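Penicillin-binding protein A (Mycobacterium tuberculosis, PDB 3UN7) probably cross-links peptidoglycan strands as a penicillin-sensitive D,D-transpeptidase of the cell wall and takes part in regulating cell length. Local coordinates at residues K130-V134 and N182-S186; T408-Y414 and V429-A435; N51-Y55 and Q114-W118; F276-S280 and E291-G295. All blocks are in the same frame, centred on the assembly; numbering follows the deposited sequence.

Contact 1 of 4, residues K130-V134 and N182-S186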
loop_
_atom_site.group_PDB
_atom_site.type_symbol
_atom_site.label_atom_id
_atom_site.label_comp_id
_atom_site.label_asym_id
_atom_site.label_seq_id
_atom_site.Cartn_x
_atom_site.Cartn_y
_atom_site.Cartn_z
ATOM N N LYS A 130 4.261 0.889 -13.601
ATOM C CA LYS A 130 4.574 1.910 -12.610
ATOM C C LYS A 130 3.507 1.833 -11.533
ATOM O O LYS A 130 2.331 1.660 -11.833
ATOM C CB LYS A 130 4.582 3.292 -13.245
ATOM C CG LYS A 130 5.045 4.419 -12.313
ATOM C CD LYS A 130 4.773 5.792 -12.921
ATOM C CE LYS A 130 5.720 6.111 -14.059
ATOM N NZ LYS A 130 5.282 7.348 -14.761
ATOM N N GLY A 131 3.912 1.916 -10.274
ATOM C CA GLY A 131 2.930 1.859 -9.176
ATOM C C GLY A 131 3.490 1.219 -7.936
ATOM O O GLY A 131 4.694 1.369 -7.641
ATOM N N ALA A 132 2.626 0.518 -7.199
ATOM C CA ALA A 132 2.999 -0.058 -5.917
ATOM C C ALA A 132 2.184 -1.292 -5.568
ATOM O O ALA A 132 1.071 -1.489 -6.078
ATOM C CB ALA A 132 2.908 0.995 -4.794
ATOM N N VAL A 133 2.771 -2.140 -4.725
ATOM C CA VAL A 133 2.079 -3.273 -4.147
ATOM C C VAL A 133 2.368 -3.318 -2.646
ATOM O O VAL A 133 3.516 -3.174 -2.213
ATOM C CB VAL A 133 2.521 -4.623 -4.786
ATOM C CG1 VAL A 133 1.860 -5.803 -4.071
ATOM C CG2 VAL A 133 2.215 -4.652 -6.292
ATOM N N VAL A 134 1.327 -3.524 -1.853
ATOM C CA VAL A 134 1.483 -3.641 -0.410
ATOM C C VAL A 134 0.752 -4.893 0.013
ATOM O O VAL A 134 -0.373 -5.157 -0.450
ATOM C CB VAL A 134 0.883 -2.423 0.363
ATOM C CG1 VAL A 134 0.967 -2.656 1.873
ATOM C CG2 VAL A 134 1.612 -1.136 -0.002
ATOM N N ASN A 182 9.214 6.086 -2.965
ATOM C CA ASN A 182 8.581 4.887 -2.453
ATOM C C ASN A 182 7.083 5.114 -2.602
ATOM O O ASN A 182 6.444 5.707 -1.736
ATOM C CB ASN A 182 8.969 4.617 -0.989
ATOM C CG ASN A 182 8.336 3.358 -0.456
ATOM O OD1 ASN A 182 7.382 2.844 -1.043
ATOM N ND2 ASN A 182 8.853 2.846 0.662
ATOM N N ARG A 183 6.548 4.663 -3.735
ATOM C CA ARG A 183 5.152 4.886 -4.098
ATOM C C ARG A 183 4.157 4.234 -3.135
ATOM O O ARG A 183 3.014 4.672 -3.045
ATOM C CB ARG A 183 4.897 4.393 -5.529
ATOM C CG ARG A 183 5.506 5.305 -6.575
ATOM C CD ARG A 183 5.373 4.791 -8.020
ATOM N NE ARG A 183 5.487 5.920 -8.948
ATOM C CZ ARG A 183 6.629 6.482 -9.342
ATOM N NH1 ARG A 183 6.577 7.527 -10.162
ATOM N NH2 ARG A 183 7.816 6.020 -8.924
ATOM N N ALA A 184 4.586 3.189 -2.434
ATOM C CA ALA A 184 3.708 2.456 -1.519
ATOM C C ALA A 184 3.271 3.294 -0.311
ATOM O O ALA A 184 2.174 3.095 0.214
ATOM C CB ALA A 184 4.393 1.199 -1.041
ATOM N N ILE A 185 4.136 4.210 0.127
ATOM C CA ILE A 185 3.900 4.978 1.375
ATOM C C ILE A 185 4.097 6.482 1.288
ATOM O O ILE A 185 3.659 7.195 2.175
ATOM C CB ILE A 185 4.775 4.478 2.537
ATOM C CG1 ILE A 185 6.285 4.665 2.239
ATOM C CG2 ILE A 185 4.436 3.030 2.863
ATOM C CD1 ILE A 185 7.205 4.414 3.456
ATOM N N SER A 186 4.795 6.954 0.257
ATOM C CA SER A 186 5.190 8.375 0.157
ATOM C C SER A 186 4.331 9.168 -0.815
ATOM O O SER A 186 4.414 10.394 -0.847
ATOM C CB SER A 186 6.656 8.512 -0.275
ATOM O OG SER A 186 7.537 8.026 0.721
#
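One face of the Arg183 guanidinium is covered by the aliphatic part of Lys130. Lys130 CG stands above the plane, off toward its rim, 3.7 Å from Arg183 NE, and the next methylene, Lys130 CD, comes within 3.7 Å of Arg183 NH1. The nitrogens of the group are spoken for: NE makes a salt bridge with Glu432, while NH1 and NH2 give hydrogens to the carbonyl oxygens of Ala177 and Ser178. With all three nitrogens held, the plane has little freedom to turn.

Arg183 gets there by running extended from CG to NE (chi3 158°), past Gly131. On the way its CD passes 3.5 Å from Gly131 O. Gly131 itself has a phi of 148°, a backbone shape that suits a residue with no side chain.

Further along, small side chains take over. Ala132 points its methyl at the 182-186 loop, where Ala132 CB lies 3.6 Å from Ala184 N. The Ala184 methyl then meets Val134, whose CG2 branch, beside the backbone N, approaches Ala184 CB to 3.8 Å. The loop turns sharply behind these atoms, with Ser186 N bonded to Asn182 O at 2.9 Å.

Val133 faces the other way, onto Ile449 and Val453 of helix 446-458, whereas Val134 also meets Leu318 of helix 317-328. A central antiparallel sheet with helices on both faces is the hallmark of the penicillin-binding transpeptidase and beta-lactamase fold, and the loop laid on it here runs on toward Ser193, the probable acylated serine.

Contact 2 of 4, residues T408-Y414 and V429-A435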
loop_
_atom_site.group_PDB
_atom_site.type_symbol
_atom_site.label_atom_id
_atom_site.label_comp_id
_atom_site.label_asym_id
_atom_site.label_seq_id
_atom_site.Cartn_x
_atom_site.Cartn_y
_atom_site.Cartn_z
ATOM N N THR A 408 -6.475 11.386 -19.823
ATOM C CA THR A 408 -5.328 10.634 -19.310
ATOM C C THR A 408 -5.794 9.241 -18.861
ATOM O O THR A 408 -6.844 9.123 -18.226
ATOM C CB THR A 408 -4.607 11.416 -18.169
ATOM O OG1 THR A 408 -4.376 12.767 -18.590
ATOM C CG2 THR A 408 -3.264 10.802 -17.827
ATOM N N PRO A 409 -5.036 8.181 -19.231
ATOM C CA PRO A 409 -5.410 6.831 -18.808
ATOM C C PRO A 409 -5.509 6.793 -17.284
ATOM O O PRO A 409 -4.563 7.184 -16.603
ATOM C CB PRO A 409 -4.230 5.965 -19.281
ATOM C CG PRO A 409 -3.574 6.740 -20.353
ATOM C CD PRO A 409 -3.792 8.185 -20.030
ATOM N N PRO A 410 -6.670 6.400 -16.753
ATOM C CA PRO A 410 -6.843 6.302 -15.306
ATOM C C PRO A 410 -5.948 5.243 -14.664
ATOM O O PRO A 410 -5.437 4.367 -15.357
ATOM C CB PRO A 410 -8.317 5.912 -15.170
ATOM C CG PRO A 410 -8.950 6.414 -16.434
ATOM C CD PRO A 410 -7.926 6.116 -17.467
ATOM N N HIS A 411 -5.758 5.345 -13.349
ATOM C CA HIS A 411 -5.043 4.338 -12.574
ATOM C C HIS A 411 -5.892 3.084 -12.418
ATOM O O HIS A 411 -7.114 3.155 -12.484
ATOM C CB HIS A 411 -4.720 4.874 -11.180
ATOM C CG HIS A 411 -3.894 6.124 -11.179
ATOM N ND1 HIS A 411 -2.844 6.325 -12.048
ATOM C CD2 HIS A 411 -3.949 7.228 -10.393
ATOM C CE1 HIS A 411 -2.301 7.508 -11.810
ATOM N NE2 HIS A 411 -2.951 8.074 -10.809
ATOM N N ALA A 412 -5.250 1.942 -12.177
ATOM C CA ALA A 412 -5.981 0.703 -11.932
ATOM C C ALA A 412 -5.605 0.233 -10.546
ATOM O O ALA A 412 -4.421 0.110 -10.239
ATOM C CB ALA A 412 -5.615 -0.342 -12.955
ATOM N N TRP A 413 -6.620 -0.013 -9.722
ATOM C CA TRP A 413 -6.449 -0.444 -8.350
ATOM C C TRP A 413 -7.062 -1.822 -8.167
ATOM O O TRP A 413 -8.082 -2.141 -8.784
ATOM C CB TRP A 413 -7.224 0.467 -7.413
ATOM C CG TRP A 413 -6.637 1.797 -7.036
ATOM C CD1 TRP A 413 -6.951 3.010 -7.579
ATOM C CD2 TRP A 413 -5.724 2.063 -5.955
ATOM N NE1 TRP A 413 -6.258 4.015 -6.934
ATOM C CE2 TRP A 413 -5.512 3.459 -5.921
ATOM C CE3 TRP A 413 -5.058 1.249 -5.023
ATOM C CZ2 TRP A 413 -4.646 4.070 -4.994
ATOM C CZ3 TRP A 413 -4.189 1.860 -4.085
ATOM C CH2 TRP A 413 -3.999 3.255 -4.083
ATOM N N TYR A 414 -6.465 -2.606 -7.272
ATOM C CA TYR A 414 -7.076 -3.831 -6.756
ATOM C C TYR A 414 -6.766 -3.858 -5.273
ATOM O O TYR A 414 -5.613 -3.749 -4.885
ATOM C CB TYR A 414 -6.446 -5.044 -7.423
ATOM C CG TYR A 414 -6.992 -6.417 -7.040
ATOM C CD1 TYR A 414 -8.216 -6.875 -7.539
ATOM C CD2 TYR A 414 -6.241 -7.281 -6.239
ATOM C CE1 TYR A 414 -8.688 -8.153 -7.229
ATOM C CE2 TYR A 414 -6.691 -8.542 -5.922
ATOM C CZ TYR A 414 -7.916 -8.969 -6.401
ATOM O OH TYR A 414 -8.329 -10.228 -6.076
ATOM N N VAL A 429 -2.918 -3.130 -4.822
ATOM C CA VAL A 429 -2.119 -2.972 -6.034
ATOM C C VAL A 429 -2.565 -1.677 -6.651
ATOM O O VAL A 429 -3.772 -1.449 -6.856
ATOM C CB VAL A 429 -2.363 -4.117 -7.023
ATOM C CG1 VAL A 429 -1.575 -3.912 -8.325
ATOM C CG2 VAL A 429 -2.037 -5.448 -6.384
ATOM N N LEU A 430 -1.606 -0.799 -6.903
ATOM C CA LEU A 430 -1.870 0.354 -7.746
ATOM C C LEU A 430 -1.002 0.280 -8.998
ATOM O O LEU A 430 0.233 0.223 -8.898
ATOM C CB LEU A 430 -1.620 1.668 -6.993
ATOM C CG LEU A 430 -1.569 2.847 -7.973
ATOM C CD1 LEU A 430 -2.967 3.374 -8.315
ATOM C CD2 LEU A 430 -0.674 3.907 -7.403
ATOM N N VAL A 431 -1.652 0.253 -10.172
ATOM C CA VAL A 431 -0.960 0.352 -11.444
ATOM C C VAL A 431 -1.274 1.718 -12.032
ATOM O O VAL A 431 -2.407 1.972 -12.473
ATOM C CB VAL A 431 -1.398 -0.739 -12.466
ATOM C CG1 VAL A 431 -0.665 -0.538 -13.770
ATOM C CG2 VAL A 431 -1.131 -2.146 -11.916
ATOM N N GLU A 432 -0.281 2.600 -12.012
ATOM C CA GLU A 432 -0.443 3.943 -12.561
ATOM C C GLU A 432 -0.712 3.874 -14.070
ATOM O O GLU A 432 -0.005 3.178 -14.809
ATOM C CB GLU A 432 0.796 4.792 -12.269
ATOM C CG GLU A 432 1.015 5.036 -10.780
ATOM C CD GLU A 432 2.024 6.131 -10.498
ATOM O OE1 GLU A 432 2.038 7.147 -11.223
ATOM O OE2 GLU A 432 2.791 5.976 -9.527
ATOM N N ASN A 433 -1.750 4.588 -14.500
ATOM C CA ASN A 433 -2.190 4.618 -15.901
ATOM C C ASN A 433 -2.536 3.228 -16.451
ATOM O O ASN A 433 -2.478 3.002 -17.651
ATOM C CB ASN A 433 -1.152 5.327 -16.784
ATOM C CG ASN A 433 -1.082 6.830 -16.515
ATOM O OD1 ASN A 433 -0.978 7.253 -15.374
ATOM N ND2 ASN A 433 -1.146 7.636 -17.571
ATOM N N GLY A 434 -2.901 2.315 -15.560
ATOM C CA GLY A 434 -3.088 0.909 -15.912
ATOM C C GLY A 434 -4.524 0.580 -16.297
ATOM O O GLY A 434 -4.829 -0.571 -16.645
ATOM N N ALA A 435 -5.398 1.585 -16.232
ATOM C CA ALA A 435 -6.809 1.386 -16.545
ATOM C C ALA A 435 -7.099 0.836 -17.943
ATOM O O ALA A 435 -6.460 1.194 -18.935
ATOM C CB ALA A 435 -7.625 2.643 -16.296
#
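Thr408 CG2 and the Pro409 ring lie against the Asn433 amide, at the open end of the beta hairpin made by strands 411-418 and 425-431. Pro409 CD is 3.7 Å from Asn433 ND2. Next, Pro410 takes hold of the chain as it leaves the hairpin: its carbonyl O accepts from Ala435 N at 2.9 Å, and the Pro410 ring packs on the Ala435 methyl.

His411 carries CG beside its backbone N (chi1 -58°), which brings the edge of the ring up to the type II turn from Val431 to Gly434. There His411 ND1 accepts the N-H of Asn433 at 3.2 Å, the donor lying in the ring plane and the bond nearly straight at 164°. The same ring stacks on His401.

At Ala412 the regular antiparallel pairing begins. Ala412 N donates to Val431 O at 2.9 Å, and Gly434 N reaches that oxygen from the opposite face of its plane, tying turn and strand to one acceptor. The return bond, Val431 N to Ala412 O, is 2.8 Å long.

Trp413 and Leu430 form the non-hydrogen-bonded pair. Leu430 CD1 sits over the five-membered ring of Trp413, 3.7 Å from its centroid and 19° off the normal. Trp413 NE1 is held by Pro190 O, and the indole lies about 7 Å, side chain to side chain, from Ser193, the probable acyl-ester serine. The Trp413 backbone also pairs with Gly397, in the strand carrying the family's KTG motif.

Finally, Tyr414 pairs with Val429 through two backbone bonds, of which Val429 N to Tyr414 O is 2.8 Å.

Contact 3 of 4, residues N51-Y55 and Q114-W118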
loop_
_atom_site.group_PDB
_atom_site.type_symbol
_atom_site.label_atom_id
_atom_site.label_comp_id
_atom_site.label_asym_id
_atom_site.label_seq_id
_atom_site.Cartn_x
_atom_site.Cartn_y
_atom_site.Cartn_z
ATOM N N ASN A 51 19.644 -7.835 -3.546
ATOM C CA ASN A 51 18.491 -7.848 -4.454
ATOM C C ASN A 51 17.949 -6.418 -4.519
ATOM O O ASN A 51 16.836 -6.132 -4.033
ATOM C CB ASN A 51 17.429 -8.862 -3.996
ATOM C CG ASN A 51 16.456 -9.236 -5.102
ATOM O OD1 ASN A 51 16.447 -8.628 -6.175
ATOM N ND2 ASN A 51 15.636 -10.264 -4.850
ATOM N N PRO A 52 18.736 -5.512 -5.135
ATOM C CA PRO A 52 18.663 -4.090 -4.788
ATOM C C PRO A 52 17.362 -3.380 -5.187
ATOM O O PRO A 52 16.762 -2.714 -4.342
ATOM C CB PRO A 52 19.875 -3.479 -5.501
ATOM C CG PRO A 52 20.182 -4.420 -6.635
ATOM C CD PRO A 52 19.692 -5.779 -6.234
ATOM N N GLU A 53 16.916 -3.527 -6.431
ATOM C CA GLU A 53 15.710 -2.805 -6.887
ATOM C C GLU A 53 14.462 -3.292 -6.149
ATOM O O GLU A 53 13.598 -2.491 -5.740
ATOM C CB GLU A 53 15.512 -2.910 -8.413
ATOM C CG GLU A 53 16.646 -2.298 -9.228
ATOM C CD GLU A 53 16.319 -2.140 -10.713
ATOM O OE1 GLU A 53 15.172 -2.418 -11.125
ATOM O OE2 GLU A 53 17.221 -1.724 -11.480
ATOM N N VAL A 54 14.384 -4.609 -5.965
ATOM C CA VAL A 54 13.248 -5.226 -5.301
ATOM C C VAL A 54 13.031 -4.672 -3.888
ATOM O O VAL A 54 11.900 -4.298 -3.551
ATOM C CB VAL A 54 13.375 -6.753 -5.231
ATOM C CG1 VAL A 54 12.198 -7.344 -4.448
ATOM C CG2 VAL A 54 13.438 -7.343 -6.642
ATOM N N TYR A 55 14.098 -4.607 -3.085
ATOM C CA TYR A 55 13.974 -4.168 -1.674
ATOM C C TYR A 55 14.345 -2.713 -1.393
ATOM O O TYR A 55 14.342 -2.294 -0.244
ATOM C CB TYR A 55 14.770 -5.100 -0.736
ATOM C CG TYR A 55 14.226 -6.505 -0.751
ATOM C CD1 TYR A 55 14.748 -7.452 -1.627
ATOM C CD2 TYR A 55 13.178 -6.884 0.095
ATOM C CE1 TYR A 55 14.249 -8.772 -1.671
ATOM C CE2 TYR A 55 12.680 -8.205 0.074
ATOM C CZ TYR A 55 13.217 -9.121 -0.825
ATOM O OH TYR A 55 12.737 -10.391 -0.888
ATOM N N GLN A 114 7.283 -10.328 -1.419
ATOM C CA GLN A 114 7.930 -9.163 -2.035
ATOM C C GLN A 114 8.346 -9.460 -3.490
ATOM O O GLN A 114 8.085 -8.658 -4.391
ATOM C CB GLN A 114 9.151 -8.748 -1.210
ATOM C CG GLN A 114 9.845 -7.492 -1.721
ATOM C CD GLN A 114 9.292 -6.227 -1.100
ATOM O OE1 GLN A 114 8.395 -6.283 -0.271
ATOM N NE2 GLN A 114 9.843 -5.075 -1.490
ATOM N N GLN A 115 9.009 -10.604 -3.689
ATOM C CA GLN A 115 9.480 -11.035 -5.002
ATOM C C GLN A 115 8.324 -11.258 -5.971
ATOM O O GLN A 115 8.406 -10.823 -7.117
ATOM C CB GLN A 115 10.364 -12.288 -4.908
ATOM C CG GLN A 115 11.172 -12.603 -6.191
ATOM C CD GLN A 115 12.260 -11.570 -6.457
ATOM O OE1 GLN A 115 13.046 -11.256 -5.567
ATOM N NE2 GLN A 115 12.291 -11.019 -7.677
ATOM N N ALA A 116 7.235 -11.881 -5.506
ATOM C CA ALA A 116 6.053 -12.067 -6.355
ATOM C C ALA A 116 5.423 -10.743 -6.768
ATOM O O ALA A 116 5.032 -10.573 -7.912
ATOM C CB ALA A 116 5.025 -12.955 -5.667
ATOM N N GLY A 117 5.323 -9.798 -5.836
ATOM C CA GLY A 117 4.755 -8.489 -6.158
ATOM C C GLY A 117 5.622 -7.783 -7.183
ATOM O O GLY A 117 5.122 -7.279 -8.195
ATOM N N TRP A 118 6.925 -7.745 -6.905
ATOM C CA TRP A 118 7.901 -7.173 -7.821
ATOM C C TRP A 118 7.800 -7.820 -9.193
ATOM O O TRP A 118 7.656 -7.111 -10.194
ATOM C CB TRP A 118 9.342 -7.325 -7.300
ATOM C CG TRP A 118 10.367 -6.850 -8.310
ATOM C CD1 TRP A 118 11.157 -7.629 -9.112
ATOM C CD2 TRP A 118 10.686 -5.489 -8.639
ATOM N NE1 TRP A 118 11.956 -6.835 -9.905
ATOM C CE2 TRP A 118 11.691 -5.521 -9.629
ATOM C CE3 TRP A 118 10.222 -4.248 -8.190
ATOM C CZ2 TRP A 118 12.238 -4.357 -10.183
ATOM C CZ3 TRP A 118 10.774 -3.087 -8.741
ATOM C CH2 TRP A 118 11.765 -3.153 -9.722
HETATM O O HOH W 1 15.121 -9.853 -8.441
HETATM O O HOH W 2 13.362 -11.859 -2.956
#
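With CG anti to the backbone N (chi1 175°), the Trp118 indole lies against Val54, and a bend at chi2 of Gln114 (90°) folds that side chain back toward Val54 and Tyr55. These groups form the interface between two helices, 52-59 and 111-123; the first falls in the range of the dimerisation domain, the second leads into strand 131-136 of the transpeptidase sheet.

Val54 is the wedge. Its CG2 branch lies over the five-membered ring of Trp118, a CH-pi contact 3.5 Å from the ring centroid and 15° off the normal. The CG1 branch instead meets Gln114 CG at 3.6 Å. Tyr55 CE2 comes to 3.4 Å from the same Gln114 CG, the amide running nearly parallel to the phenol ring, and Val54 CG1 also lies over one face of that ring.

Gln114 NE2 donates to Val54 O at 3.0 Å, coming in from above the carbonyl plane, and also to Leu146 O on strand 143-149. The amide thereby joins helix 52-59 to the sheet through two carbonyls. At the indole's six-membered end, Glu53 OE1 comes 3.6 Å from Trp118 CZ2, the carboxylate standing almost perpendicular to the ring, while Glu53 O is bonded by Ser151 OG.

The polar margin of the interface is built on two amides. Those of Asn51 and Gln115 are nearly coplanar, with Asn51 ND2 bonded to Gln115 OE1 at 2.9 Å, and a water links Asn51 OD1 to Gln115 NE2, closing the pair into a ring. A second water, at the edge of the Tyr55 ring, donates to Gln115 OE1 at 2.7 Å and is hydrogen-bonded to Tyr55 OH at 2.6 Å.

Contact 4 of 4, residues F276-S280 and E291-G295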
loop_
_atom_site.group_PDB
_atom_site.type_symbol
_atom_site.label_atom_id
_atom_site.label_comp_id
_atom_site.label_asym_id
_atom_site.label_seq_id
_atom_site.Cartn_x
_atom_site.Cartn_y
_atom_site.Cartn_z
ATOM N N PHE A 276 -11.349 4.859 9.123
ATOM C CA PHE A 276 -10.482 3.985 8.352
ATOM C C PHE A 276 -9.093 4.558 8.150
ATOM O O PHE A 276 -8.348 4.076 7.298
ATOM C CB PHE A 276 -11.108 3.664 7.000
ATOM C CG PHE A 276 -12.010 2.477 7.024
ATOM C CD1 PHE A 276 -11.481 1.185 6.953
ATOM C CD2 PHE A 276 -13.382 2.638 7.121
ATOM C CE1 PHE A 276 -12.331 0.061 6.951
ATOM C CE2 PHE A 276 -14.248 1.519 7.123
ATOM C CZ PHE A 276 -13.717 0.237 7.047
ATOM N N GLY A 277 -8.760 5.592 8.921
ATOM C CA GLY A 277 -7.408 6.131 8.975
ATOM C C GLY A 277 -7.088 7.313 8.083
ATOM O O GLY A 277 -5.953 7.788 8.076
ATOM N N LEU A 278 -8.056 7.790 7.306
ATOM C CA LEU A 278 -7.817 8.981 6.499
ATOM C C LEU A 278 -7.877 10.215 7.392
ATOM O O LEU A 278 -8.568 10.210 8.413
ATOM C CB LEU A 278 -8.843 9.097 5.375
ATOM C CG LEU A 278 -8.580 8.321 4.078
ATOM C CD1 LEU A 278 -8.438 6.820 4.330
ATOM C CD2 LEU A 278 -9.718 8.610 3.104
ATOM N N ASP A 279 -7.150 11.261 7.005
ATOM C CA ASP A 279 -7.179 12.536 7.717
ATOM C C ASP A 279 -6.691 12.425 9.167
ATOM O O ASP A 279 -7.004 13.263 10.020
ATOM C CB ASP A 279 -8.561 13.193 7.581
ATOM C CG ASP A 279 -8.865 13.571 6.149
ATOM O OD1 ASP A 279 -8.211 14.502 5.639
ATOM O OD2 ASP A 279 -9.713 12.912 5.516
ATOM N N SER A 280 -5.882 11.394 9.400
ATOM C CA SER A 280 -5.139 11.193 10.634
ATOM C C SER A 280 -3.671 10.979 10.262
ATOM O O SER A 280 -3.370 10.211 9.330
ATOM C CB SER A 280 -5.675 9.970 11.382
ATOM O OG SER A 280 -5.359 10.034 12.771
ATOM N N GLU A 291 0.145 11.167 4.746
ATOM C CA GLU A 291 -1.226 11.208 5.242
ATOM C C GLU A 291 -2.188 11.123 4.077
ATOM O O GLU A 291 -2.010 11.822 3.083
ATOM C CB GLU A 291 -1.487 12.509 6.022
ATOM C CG GLU A 291 -2.840 12.518 6.736
ATOM C CD GLU A 291 -3.255 13.902 7.174
ATOM O OE1 GLU A 291 -3.240 14.831 6.335
ATOM O OE2 GLU A 291 -3.605 14.069 8.358
ATOM N N SER A 292 -3.201 10.264 4.209
ATOM C CA SER A 292 -4.274 10.137 3.243
ATOM C C SER A 292 -5.435 11.027 3.660
ATOM O O SER A 292 -5.580 11.352 4.838
ATOM C CB SER A 292 -4.759 8.689 3.162
ATOM O OG SER A 292 -3.737 7.849 2.657
ATOM N N THR A 293 -6.250 11.427 2.691
ATOM C CA THR A 293 -7.310 12.406 2.963
ATOM C C THR A 293 -8.567 12.127 2.144
ATOM O O THR A 293 -8.477 11.609 1.040
ATOM C CB THR A 293 -6.831 13.865 2.727
ATOM O OG1 THR A 293 -7.872 14.772 3.124
ATOM C CG2 THR A 293 -6.485 14.112 1.261
ATOM N N VAL A 294 -9.723 12.442 2.721
ATOM C CA VAL A 294 -10.999 12.407 2.006
ATOM C C VAL A 294 -11.255 13.752 1.291
ATOM O O VAL A 294 -12.121 13.857 0.414
ATOM C CB VAL A 294 -12.159 12.039 2.974
ATOM C CG1 VAL A 294 -12.515 13.222 3.890
ATOM C CG2 VAL A 294 -13.377 11.543 2.208
ATOM N N GLY A 295 -10.501 14.779 1.671
ATOM C CA GLY A 295 -10.687 16.125 1.123
ATOM C C GLY A 295 -11.687 16.921 1.941
ATOM O O GLY A 295 -12.365 16.356 2.798
HETATM O O HOH W 3 -3.774 8.933 6.949
#
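An ST turn at Thr293, joined to the carboxylate of Asp279, fastens two parts of the long loop between helix 266-275 and helix 300-306. Thr293 OG1 donates to Asp279 OD1 at 2.6 Å and in turn accepts from Gly295 N at 3.0 Å, which makes the turn. The second oxygen, Asp279 OD2, accepts from Val294 N at 2.8 Å in a nearly straight bond of 170°. Both donors meet the carboxylate on the syn side, somewhat out of its plane, so the group is gripped at each oxygen and its rotation fixed. Such donors probably favour the ionised form; Arg274 adds a long, weak ion pair.

Asp279 is presented this way by the preceding backbone. Gly277, at positive phi, is the C-prime residue of the Schellman motif that ends helix 266-275, and it opens a type II beta turn to Ser280 in which Asp279 takes the third position, phi 62°. From there Asp279 N bonds to Ser292 O at 2.7 Å. The Asp279 side chain keeps CG beside the backbone N (chi1 -65°), which directs the carboxylate at Thr293 and Val294.

Beneath this polar layer Leu278 packs along residues 292-294: Leu278 CG lies 3.9 Å from Ser292 CB, and Leu278 CD2 is 3.8 Å from Thr293 C. Leu278 and Val294 also touch Phe195, two residues beyond Ser193, the probable acylated serine of this transpeptidase domain. Ser292 OG is bonded to Thr316 N. A water accepts from Ser292 N at 3.1 Å and donates to the carbonyl oxygens of Gly277 and Ser280.

Contacts 1 and 2 meet directly, their centres 12 Å apart: strands 131-136 and 425-431 are neighbours in the transpeptidase sheet, and Glu432 OE2 of contact 2 bridges to Arg183 NE of contact 1 at 2.8 Å. Contact 3 approaches contact 1 to about 4 Å between nearest atoms without touching it; helix 111-123 is followed in the chain, after a short link holding the Cys125-Cys129 disulfide, by strand 131-136, joining the N-terminal region to the sheet. Contact 4 lies farther off, its centre about 17 Å from that of contact 1 and 28 Å from that of contact 3, across the chain's centre. Of the four, contact 2 comes near Ser193, through Trp413.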